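Local coordinates for putative uncharacterized protein SMU.776 (Streptococcus mutans, PDB 3LDF), which probably methylates RNA as an S-adenosylmethionine-dependent methyltransferase and is bound here to the reaction product S-adenosyl-L-homocysteine, at residues Ile288-Pro293 with Leu326-Thr331; Thr215-Phe220 with Thr239-Ala244. All blocks are in the same frame, centred on the assembly; numbering follows the deposited sequence.

Interaction 1 (Ile288-Pro293 with Leu326-Thr331); sequences IIIIDP and LIIAST. With SAH (S-adenosyl-L-homocysteine), chain B.
The parallel pair formed by strands 286-291 and 325-331 of the Rossmann-like methyltransferase sheet ends at the amino acid moiety of S-adenosyl-L-homocysteine, where D292 and S330 meet. Behind this end the strands run almost exactly side by side, 7° apart, and four backbone bonds tie them: I289 N to L326 O, I328 N to I289 O, I291 N to I328 O and S330 N to I291 O. The bond from I291 N to I328 O is the shortest of the four, 2.8 Å, and nearly straight (173°). On the face carrying I288, I290, L326 and I328, the CD1 methyl of I328 touches I288 CG2 at 4.1 Å and lies equally near I290 CG1, while V380 of strand 379-384 packs against I328. On the other face, I291 CD1 slants across to I327 CG2, 4.1 Å away, on the side packed by helix 306-319, whose Y310 and L313 touch I291.

Beyond the last backbone bond the polar side chains take over. S330 OG gives a hydrogen bond to D292 OD1 at 2.7 Å, reaching the oxygen from above the carboxylate plane. With D292 CG anti to the backbone N (chi1 -171°), the carboxylate end comes nearer S330 while its other oxygen, OD2, accepts from the amino N of the ligand at 2.7 Å. The ligand N also makes a weak hydrogen bond to D292 O, 3.4 Å away. Q199 NE2 also donates to OD2 and, weakly, to S330 OG. OD1 is thus taken by S330 OG, and OD2 by the ligand N and Q199 NE2: S330, in the second shell, helps to limit the rotation of the carboxylate and to keep OD2 turned to the ligand amine.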
ATOM      1  N   ILE A 288      -2.266  23.757  -2.151  1.00 17.68           N
ATOM      2  CA  ILE A 288      -1.769  22.388  -2.322  1.00 18.40           C
ATOM      3  C   ILE A 288      -2.908  21.438  -2.668  1.00 17.24           C
ATOM      4  O   ILE A 288      -3.956  21.509  -2.050  1.00 15.60           O
ATOM      5  CB  ILE A 288      -1.103  21.867  -1.022  1.00 18.46           C
ATOM      6  CG1 ILE A 288       0.090  22.786  -0.677  1.00 22.25           C
ATOM      7  CG2 ILE A 288      -0.661  20.361  -1.161  1.00 15.82           C
ATOM      8  CD1 ILE A 288       0.415  22.815   0.868  1.00 23.22           C
ATOM      9  N   ILE A 289      -2.700  20.585  -3.682  1.00 17.54           N
ATOM     10  CA  ILE A 289      -3.695  19.607  -4.089  1.00 16.56           C
ATOM     11  C   ILE A 289      -3.132  18.157  -3.994  1.00 17.21           C
ATOM     12  O   ILE A 289      -2.171  17.808  -4.666  1.00 18.79           O
ATOM     13  CB  ILE A 289      -4.207  19.865  -5.488  1.00 17.49           C
ATOM     14  CG1 ILE A 289      -4.680  21.325  -5.590  1.00 18.77           C
ATOM     15  CG2 ILE A 289      -5.351  18.771  -5.893  1.00 13.37           C
ATOM     16  CD1 ILE A 289      -5.416  21.685  -6.869  1.00 17.53           C
ATOM     17  N   ILE A 290      -3.723  17.318  -3.160  1.00 15.35           N
ATOM     18  CA  ILE A 290      -3.170  15.987  -2.985  1.00 14.69           C
ATOM     19  C   ILE A 290      -4.092  15.104  -3.824  1.00 14.60           C
ATOM     20  O   ILE A 290      -5.319  15.220  -3.698  1.00 12.94           O
ATOM     21  CB  ILE A 290      -3.196  15.575  -1.489  1.00 14.37           C
ATOM     22  CG1 ILE A 290      -2.304  16.497  -0.633  1.00 14.51           C
ATOM     23  CG2 ILE A 290      -2.876  14.119  -1.340  1.00 13.92           C
ATOM     24  CD1 ILE A 290      -2.578  16.393   0.872  1.00 11.96           C
ATOM     25  N   ILE A 291      -3.503  14.307  -4.729  1.00 14.72           N
ATOM     26  CA  ILE A 291      -4.271  13.451  -5.621  1.00 16.10           C
ATOM     27  C   ILE A 291      -3.868  11.948  -5.383  1.00 17.02           C
ATOM     28  O   ILE A 291      -2.676  11.548  -5.578  1.00 19.07           O
ATOM     29  CB  ILE A 291      -4.032  13.805  -7.103  1.00 16.69           C
ATOM     30  CG1 ILE A 291      -4.122  15.341  -7.348  1.00 15.83           C
ATOM     31  CG2 ILE A 291      -5.035  13.024  -7.962  1.00 16.02           C
ATOM     32  CD1 ILE A 291      -4.005  15.754  -8.802  1.00 14.86           C
ATOM     33  N   ASP A 292      -4.829  11.109  -5.014  1.00 16.13           N
ATOM     34  CA  ASP A 292      -4.459   9.714  -4.674  1.00 15.71           C
ATOM     35  C   ASP A 292      -5.610   8.786  -4.971  1.00 16.45           C
ATOM     36  O   ASP A 292      -6.251   8.306  -4.067  1.00 17.18           O
ATOM     37  CB  ASP A 292      -4.009   9.619  -3.217  1.00 12.85           C
ATOM     38  CG  ASP A 292      -3.426   8.269  -2.864  1.00 15.82           C
ATOM     39  OD1 ASP A 292      -2.723   7.654  -3.709  1.00 15.21           O
ATOM     40  OD2 ASP A 292      -3.670   7.817  -1.717  1.00 17.79           O
ATOM     41  N   PRO A 293      -5.856   8.485  -6.250  1.00 18.46           N
ATOM     42  CA  PRO A 293      -7.028   7.688  -6.545  1.00 18.94           C
ATOM     43  C   PRO A 293      -6.755   6.183  -6.362  1.00 20.47           C
ATOM     44  O   PRO A 293      -5.592   5.792  -6.243  1.00 18.59           O
ATOM     45  CB  PRO A 293      -7.264   7.980  -8.030  1.00 20.34           C
ATOM     46  CG  PRO A 293      -5.885   8.137  -8.619  1.00 19.72           C
ATOM     47  CD  PRO A 293      -5.126   8.873  -7.473  1.00 18.78           C
ATOM     48  N   LEU A 326       1.547  23.595  -5.129  1.00 16.86           N
ATOM     49  CA  LEU A 326       2.150  22.254  -5.099  1.00 18.20           C
ATOM     50  C   LEU A 326       1.082  21.184  -5.404  1.00 17.22           C
ATOM     51  O   LEU A 326      -0.042  21.240  -4.891  1.00 16.11           O
ATOM     52  CB  LEU A 326       2.745  21.921  -3.736  1.00 15.79           C
ATOM     53  CG  LEU A 326       4.000  22.625  -3.196  1.00 23.82           C
ATOM     54  CD1 LEU A 326       4.345  22.026  -1.786  1.00 17.84           C
ATOM     55  CD2 LEU A 326       5.232  22.500  -4.155  1.00 22.42           C
ATOM     56  N   ILE A 327       1.437  20.260  -6.299  1.00 18.21           N
ATOM     57  CA  ILE A 327       0.636  19.049  -6.504  1.00 17.08           C
ATOM     58  C   ILE A 327       1.396  17.931  -5.810  1.00 16.17           C
ATOM     59  O   ILE A 327       2.572  17.778  -6.025  1.00 16.93           O
ATOM     60  CB  ILE A 327       0.393  18.748  -8.010  1.00 18.44           C
ATOM     61  CG1 ILE A 327      -0.544  19.825  -8.617  1.00 20.05           C
ATOM     62  CG2 ILE A 327      -0.319  17.377  -8.229  1.00 17.00           C
ATOM     63  CD1 ILE A 327      -0.722  19.708 -10.152  1.00 20.27           C
ATOM     64  N   ILE A 328       0.711  17.164  -4.975  1.00 14.56           N
ATOM     65  CA  ILE A 328       1.217  15.873  -4.486  1.00 15.04           C
ATOM     66  C   ILE A 328       0.462  14.743  -5.249  1.00 15.03           C
ATOM     67  O   ILE A 328      -0.713  14.497  -4.972  1.00 16.70           O
ATOM     68  CB  ILE A 328       1.049  15.799  -2.905  1.00 14.29           C
ATOM     69  CG1 ILE A 328       1.772  17.017  -2.265  1.00 14.78           C
ATOM     70  CG2 ILE A 328       1.517  14.431  -2.349  1.00 16.36           C
ATOM     71  CD1 ILE A 328       1.797  17.066  -0.748  1.00 16.73           C
ATOM     72  N   ALA A 329       1.121  14.130  -6.240  1.00 15.82           N
ATOM     73  CA  ALA A 329       0.567  13.096  -7.121  1.00 16.86           C
ATOM     74  C   ALA A 329       1.018  11.729  -6.674  1.00 17.32           C
ATOM     75  O   ALA A 329       2.233  11.363  -6.801  1.00 20.00           O
ATOM     76  CB  ALA A 329       1.004  13.348  -8.598  1.00 18.10           C
ATOM     77  N   SER A 330       0.091  10.997  -6.076  1.00 17.11           N
ATOM     78  CA  SER A 330       0.363   9.672  -5.517  1.00 16.95           C
ATOM     79  C   SER A 330      -0.394   8.607  -6.330  1.00 17.95           C
ATOM     80  O   SER A 330      -1.466   8.913  -6.851  1.00 19.36           O
ATOM     81  CB  SER A 330      -0.171   9.663  -4.090  1.00 17.24           C
ATOM     82  OG  SER A 330      -0.087   8.372  -3.515  1.00 15.80           O
ATOM     83  N   THR A 331       0.173   7.394  -6.456  1.00 18.04           N
ATOM     84  CA  THR A 331      -0.509   6.163  -6.935  1.00 17.33           C
ATOM     85  C   THR A 331       0.096   4.969  -6.172  1.00 18.89           C
ATOM     86  O   THR A 331       1.306   5.003  -5.837  1.00 16.83           O
ATOM     87  CB  THR A 331      -0.375   5.918  -8.520  1.00 18.48           C
ATOM     88  OG1 THR A 331      -1.058   4.727  -8.919  1.00 19.12           O
ATOM     89  CG2 THR A 331       1.081   5.735  -8.972  1.00 18.87           C
TER
HETATM   90  N   SAH B 401      -6.005   8.603  -0.684  1.00 15.64           N
HETATM   91  CA  SAH B 401      -6.759   7.731   0.274  1.00 16.52           C
HETATM   92  CB  SAH B 401      -6.831   6.258  -0.249  1.00 15.21           C
HETATM   93  CG  SAH B 401      -7.780   6.098  -1.491  1.00 18.03           C
HETATM   94  SD  SAH B 401      -8.845   4.650  -1.386  1.00 21.60           S
HETATM   95  C   SAH B 401      -6.108   7.932   1.608  1.00 16.65           C
HETATM   96  O   SAH B 401      -5.232   8.837   1.738  1.00 15.46           O
HETATM   97  OXT SAH B 401      -6.417   7.175   2.563  1.00 15.95           O
HETATM   98  C5' SAH B 401      -9.900   4.969  -2.804  1.00 15.98           C
HETATM   99  C4' SAH B 401     -11.070   5.948  -2.541  1.00 18.62           C
HETATM  100  O4' SAH B 401     -11.455   6.623  -3.752  1.00 15.38           O
HETATM  101  C3' SAH B 401     -12.367   5.290  -2.018  1.00 16.76           C
HETATM  102  O3' SAH B 401     -12.680   5.948  -0.795  1.00 16.14           O
HETATM  103  C2' SAH B 401     -13.480   5.645  -3.000  1.00 16.54           C
HETATM  104  O2' SAH B 401     -14.639   6.115  -2.291  1.00 17.40           O
HETATM  105  C1' SAH B 401     -12.879   6.866  -3.726  1.00 18.18           C
HETATM  106  N9  SAH B 401     -13.333   7.138  -5.127  1.00 16.99           N
HETATM  107  C8  SAH B 401     -13.334   6.271  -6.206  1.00 14.92           C
HETATM  108  N7  SAH B 401     -13.760   6.917  -7.329  1.00 18.44           N
HETATM  109  C5  SAH B 401     -14.024   8.209  -6.976  1.00 15.74           C
HETATM  110  C6  SAH B 401     -14.483   9.433  -7.655  1.00 18.18           C
HETATM  111  N6  SAH B 401     -14.759   9.395  -8.993  1.00 15.30           N
HETATM  112  N1  SAH B 401     -14.590  10.588  -6.924  1.00 16.56           N
HETATM  113  C2  SAH B 401     -14.325  10.641  -5.597  1.00 19.07           C
HETATM  114  N3  SAH B 401     -13.887   9.567  -4.919  1.00 19.75           N
HETATM  115  C4  SAH B 401     -13.740   8.346  -5.533  1.00 15.74           C

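Interaction 2 (Thr215-Phe220 with Thr239-Ala244); sequences TVLNLF and TSVDLA. With SAH (S-adenosyl-L-homocysteine), chain B.
Strands 215-219 and 237-242 run parallel at 11° to each other, joined by hydrogen bonds from T239 N to V216 O, N218 N to T239 O and V241 N to N218 O, the last at 2.9 Å and almost straight (172°). With helix 225-232 between them they make a right-handed beta-alpha-beta unit, the first of this Rossmann-like sheet. L217, L219, T239 and V241 share one face. There the CD1 methyl of L217 lies 3.8 Å from T239 CG2 and also reaches V241 CG2, while L219 CD2 runs alongside V241 and touches its CB at 4.1 Å; Y275 and F276 of helix 272-281 pack on this face. On the other, N218 ND2 and S240 OG both bond to S227 OG of the connecting helix.

At the carboxyl ends of the strands both segments reach the ligand. F220 has a left-handed backbone conformation, and its carbonyl oxygen accepts from the ligand amino N at 3.1 Å. Its ring meets the adenine obliquely, CD1 3.4 Å from the ligand C4, and has the ribose O4' in plane at its edge. D242 receives the ribose diol with both oxygens: O3' donates to OD1 at 2.7 Å and O2' donates to OD2 at 2.8 Å. A244 N closes an Asx turn on OD2 from its anti side, and Y222 N donates to OD1, so backbone amides hold the carboxylate as well. An acidic residue at the end of the second strand, bonded to both ribose hydroxyls, is a hallmark of this methyltransferase fold. Two acceptors matched to two donors fix the sugar, and the amides gripping the same oxygens probably stabilise the carboxylate's negative charge.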
ATOM      1  N   THR A 215      -3.789  26.487   2.307  1.00 17.93           N
ATOM      2  CA  THR A 215      -5.042  25.757   2.021  1.00 16.59           C
ATOM      3  C   THR A 215      -4.778  24.444   1.221  1.00 16.85           C
ATOM      4  O   THR A 215      -3.945  24.419   0.284  1.00 17.87           O
ATOM      5  CB  THR A 215      -6.005  26.652   1.272  1.00 17.59           C
ATOM      6  OG1 THR A 215      -5.355  27.150   0.097  1.00 17.25           O
ATOM      7  CG2 THR A 215      -6.351  27.875   2.155  1.00 14.97           C
ATOM      8  N   VAL A 216      -5.424  23.351   1.638  1.00 15.08           N
ATOM      9  CA  VAL A 216      -5.166  22.012   1.085  1.00 14.54           C
ATOM     10  C   VAL A 216      -6.459  21.416   0.525  1.00 14.92           C
ATOM     11  O   VAL A 216      -7.474  21.411   1.210  1.00 15.67           O
ATOM     12  CB  VAL A 216      -4.576  21.086   2.138  1.00 14.92           C
ATOM     13  CG1 VAL A 216      -4.173  19.652   1.504  1.00 14.59           C
ATOM     14  CG2 VAL A 216      -3.314  21.762   2.778  1.00 11.13           C
ATOM     15  N   LEU A 217      -6.450  21.022  -0.760  1.00 14.74           N
ATOM     16  CA  LEU A 217      -7.511  20.157  -1.321  1.00 14.81           C
ATOM     17  C   LEU A 217      -6.993  18.680  -1.370  1.00 14.14           C
ATOM     18  O   LEU A 217      -5.898  18.423  -1.911  1.00 13.27           O
ATOM     19  CB  LEU A 217      -7.905  20.676  -2.727  1.00 15.40           C
ATOM     20  CG  LEU A 217      -9.024  19.901  -3.461  1.00 16.83           C
ATOM     21  CD1 LEU A 217     -10.388  19.966  -2.724  1.00 12.20           C
ATOM     22  CD2 LEU A 217      -9.176  20.356  -4.978  1.00 13.38           C
ATOM     23  N   ASN A 218      -7.756  17.750  -0.783  1.00 13.85           N
ATOM     24  CA  ASN A 218      -7.408  16.299  -0.688  1.00 12.83           C
ATOM     25  C   ASN A 218      -8.432  15.498  -1.462  1.00 12.81           C
ATOM     26  O   ASN A 218      -9.552  15.357  -1.004  1.00 13.95           O
ATOM     27  CB  ASN A 218      -7.420  15.845   0.768  1.00 10.92           C
ATOM     28  CG  ASN A 218      -6.895  14.404   0.972  1.00 14.01           C
ATOM     29  OD1 ASN A 218      -6.378  13.731   0.026  1.00 14.05           O
ATOM     30  ND2 ASN A 218      -7.045  13.907   2.230  1.00 10.38           N
ATOM     31  N   LEU A 219      -8.031  14.944  -2.603  1.00 13.84           N
ATOM     32  CA  LEU A 219      -8.945  14.260  -3.566  1.00 15.03           C
ATOM     33  C   LEU A 219      -8.853  12.725  -3.419  1.00 15.35           C
ATOM     34  O   LEU A 219      -7.734  12.195  -3.258  1.00 16.02           O
ATOM     35  CB  LEU A 219      -8.558  14.647  -5.000  1.00 14.71           C
ATOM     36  CG  LEU A 219      -8.675  16.157  -5.334  1.00 14.82           C
ATOM     37  CD1 LEU A 219      -8.257  16.491  -6.771  1.00 13.64           C
ATOM     38  CD2 LEU A 219     -10.169  16.602  -5.180  1.00 16.45           C
ATOM     39  N   PHE A 220      -9.996  12.041  -3.532  1.00 14.58           N
ATOM     40  CA  PHE A 220     -10.175  10.597  -3.194  1.00 14.29           C
ATOM     41  C   PHE A 220      -9.721  10.375  -1.773  1.00 14.05           C
ATOM     42  O   PHE A 220      -8.885   9.504  -1.541  1.00 12.55           O
ATOM     43  CB  PHE A 220      -9.392   9.657  -4.159  1.00 15.06           C
ATOM     44  CG  PHE A 220      -9.586  10.001  -5.649  1.00 14.11           C
ATOM     45  CD1 PHE A 220     -10.544   9.277  -6.426  1.00 17.81           C
ATOM     46  CD2 PHE A 220      -8.846  11.007  -6.266  1.00 13.51           C
ATOM     47  CE1 PHE A 220     -10.713   9.528  -7.806  1.00 17.32           C
ATOM     48  CE2 PHE A 220      -9.001  11.275  -7.666  1.00 14.53           C
ATOM     49  CZ  PHE A 220      -9.962  10.546  -8.420  1.00 16.67           C
ATOM     50  N   THR A 239      -9.864  20.672   2.649  1.00 16.58           N
ATOM     51  CA  THR A 239     -11.122  20.173   2.002  1.00 16.23           C
ATOM     52  C   THR A 239     -10.861  18.773   1.493  1.00 15.59           C
ATOM     53  O   THR A 239      -9.917  18.594   0.724  1.00 15.01           O
ATOM     54  CB  THR A 239     -11.572  21.046   0.817  1.00 16.66           C
ATOM     55  OG1 THR A 239     -11.906  22.298   1.345  1.00 19.05           O
ATOM     56  CG2 THR A 239     -12.866  20.491   0.116  1.00 14.87           C
ATOM     57  N   SER A 240     -11.712  17.818   1.907  1.00 14.20           N
ATOM     58  CA  SER A 240     -11.497  16.397   1.694  1.00 13.92           C
ATOM     59  C   SER A 240     -12.676  15.875   0.894  1.00 14.58           C
ATOM     60  O   SER A 240     -13.798  15.876   1.403  1.00 13.54           O
ATOM     61  CB  SER A 240     -11.405  15.617   3.037  1.00 12.75           C
ATOM     62  OG  SER A 240     -10.401  16.153   3.925  1.00 16.45           O
ATOM     63  N   VAL A 241     -12.418  15.410  -0.335  1.00 14.69           N
ATOM     64  CA  VAL A 241     -13.479  14.996  -1.274  1.00 15.17           C
ATOM     65  C   VAL A 241     -13.449  13.486  -1.580  1.00 15.92           C
ATOM     66  O   VAL A 241     -12.454  12.971  -2.113  1.00 13.72           O
ATOM     67  CB  VAL A 241     -13.308  15.718  -2.643  1.00 16.15           C
ATOM     68  CG1 VAL A 241     -14.488  15.408  -3.563  1.00 15.80           C
ATOM     69  CG2 VAL A 241     -13.195  17.213  -2.417  1.00 15.84           C
ATOM     70  N   ASP A 242     -14.551  12.786  -1.280  1.00 16.76           N
ATOM     71  CA  ASP A 242     -14.634  11.342  -1.572  1.00 17.11           C
ATOM     72  C   ASP A 242     -16.024  10.991  -2.014  1.00 18.65           C
ATOM     73  O   ASP A 242     -17.020  11.596  -1.599  1.00 18.02           O
ATOM     74  CB  ASP A 242     -14.239  10.520  -0.325  1.00 17.45           C
ATOM     75  CG  ASP A 242     -14.002   9.076  -0.633  1.00 17.68           C
ATOM     76  OD1 ASP A 242     -12.836   8.682  -0.887  1.00 21.72           O
ATOM     77  OD2 ASP A 242     -15.000   8.325  -0.673  1.00 23.03           O
ATOM     78  N   LEU A 243     -16.106  10.008  -2.899  1.00 20.25           N
ATOM     79  CA  LEU A 243     -17.402   9.659  -3.475  1.00 20.77           C
ATOM     80  C   LEU A 243     -18.287   8.989  -2.411  1.00 20.81           C
ATOM     81  O   LEU A 243     -19.474   9.061  -2.498  1.00 21.14           O
ATOM     82  CB  LEU A 243     -17.192   8.719  -4.657  1.00 20.76           C
ATOM     83  CG  LEU A 243     -18.419   8.353  -5.476  1.00 24.92           C
ATOM     84  CD1 LEU A 243     -19.037   9.584  -6.200  1.00 23.80           C
ATOM     85  CD2 LEU A 243     -18.031   7.228  -6.460  1.00 25.18           C
ATOM     86  N   ALA A 244     -17.685   8.346  -1.406  1.00 20.35           N
ATOM     87  CA  ALA A 244     -18.434   7.441  -0.524  1.00 21.63           C
ATOM     88  C   ALA A 244     -18.996   8.125   0.785  1.00 21.83           C
ATOM     89  O   ALA A 244     -18.278   8.864   1.489  1.00 19.22           O
ATOM     90  CB  ALA A 244     -17.551   6.190  -0.198  1.00 20.48           C
TER
HETATM   91  N   SAH B 401      -6.005   8.603  -0.684  1.00 15.64           N
HETATM   92  CA  SAH B 401      -6.759   7.731   0.274  1.00 16.52           C
HETATM   93  CB  SAH B 401      -6.831   6.258  -0.249  1.00 15.21           C
HETATM   94  CG  SAH B 401      -7.780   6.098  -1.491  1.00 18.03           C
HETATM   95  SD  SAH B 401      -8.845   4.650  -1.386  1.00 21.60           S
HETATM   96  C   SAH B 401      -6.108   7.932   1.608  1.00 16.65           C
HETATM   97  O   SAH B 401      -5.232   8.837   1.738  1.00 15.46           O
HETATM   98  OXT SAH B 401      -6.417   7.175   2.563  1.00 15.95           O
HETATM   99  C5' SAH B 401      -9.900   4.969  -2.804  1.00 15.98           C
HETATM  100  C4' SAH B 401     -11.070   5.948  -2.541  1.00 18.62           C
HETATM  101  O4' SAH B 401     -11.455   6.623  -3.752  1.00 15.38           O
HETATM  102  C3' SAH B 401     -12.367   5.290  -2.018  1.00 16.76           C
HETATM  103  O3' SAH B 401     -12.680   5.948  -0.795  1.00 16.14           O
HETATM  104  C2' SAH B 401     -13.480   5.645  -3.000  1.00 16.54           C
HETATM  105  O2' SAH B 401     -14.639   6.115  -2.291  1.00 17.40           O
HETATM  106  C1' SAH B 401     -12.879   6.866  -3.726  1.00 18.18           C
HETATM  107  N9  SAH B 401     -13.333   7.138  -5.127  1.00 16.99           N
HETATM  108  C8  SAH B 401     -13.334   6.271  -6.206  1.00 14.92           C
HETATM  109  N7  SAH B 401     -13.760   6.917  -7.329  1.00 18.44           N
HETATM  110  C5  SAH B 401     -14.024   8.209  -6.976  1.00 15.74           C
HETATM  111  C6  SAH B 401     -14.483   9.433  -7.655  1.00 18.18           C
HETATM  112  N6  SAH B 401     -14.759   9.395  -8.993  1.00 15.30           N
HETATM  113  N1  SAH B 401     -14.590  10.588  -6.924  1.00 16.56           N
HETATM  114  C2  SAH B 401     -14.325  10.641  -5.597  1.00 19.07           C
HETATM  115  N3  SAH B 401     -13.887   9.567  -4.919  1.00 19.75           N
HETATM  116  C4  SAH B 401     -13.740   8.346  -5.533  1.00 15.74           C

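Strands 286-291 and 215-219 are neighbours in one sheet, and their pairing joins interactions 1 and 2, which are the outer pairs of four consecutive parallel strands, their centres 10 Å apart. I290 N probably bonds to L217 O at 2.7 Å, and L217 N to I288 O at 2.8 Å. Nearer the ligand, P293 CA packs against F220 CG at 3.6 Å. Both contacts hydrogen-bond the amino nitrogen of S-adenosyl-L-homocysteine, interaction 1 through D292 and interaction 2 through F220 O, and interaction 2 extends along the ligand to the ribose and adenine. V272 N and R246 NH2 add further hydrogen bonds to the ligand.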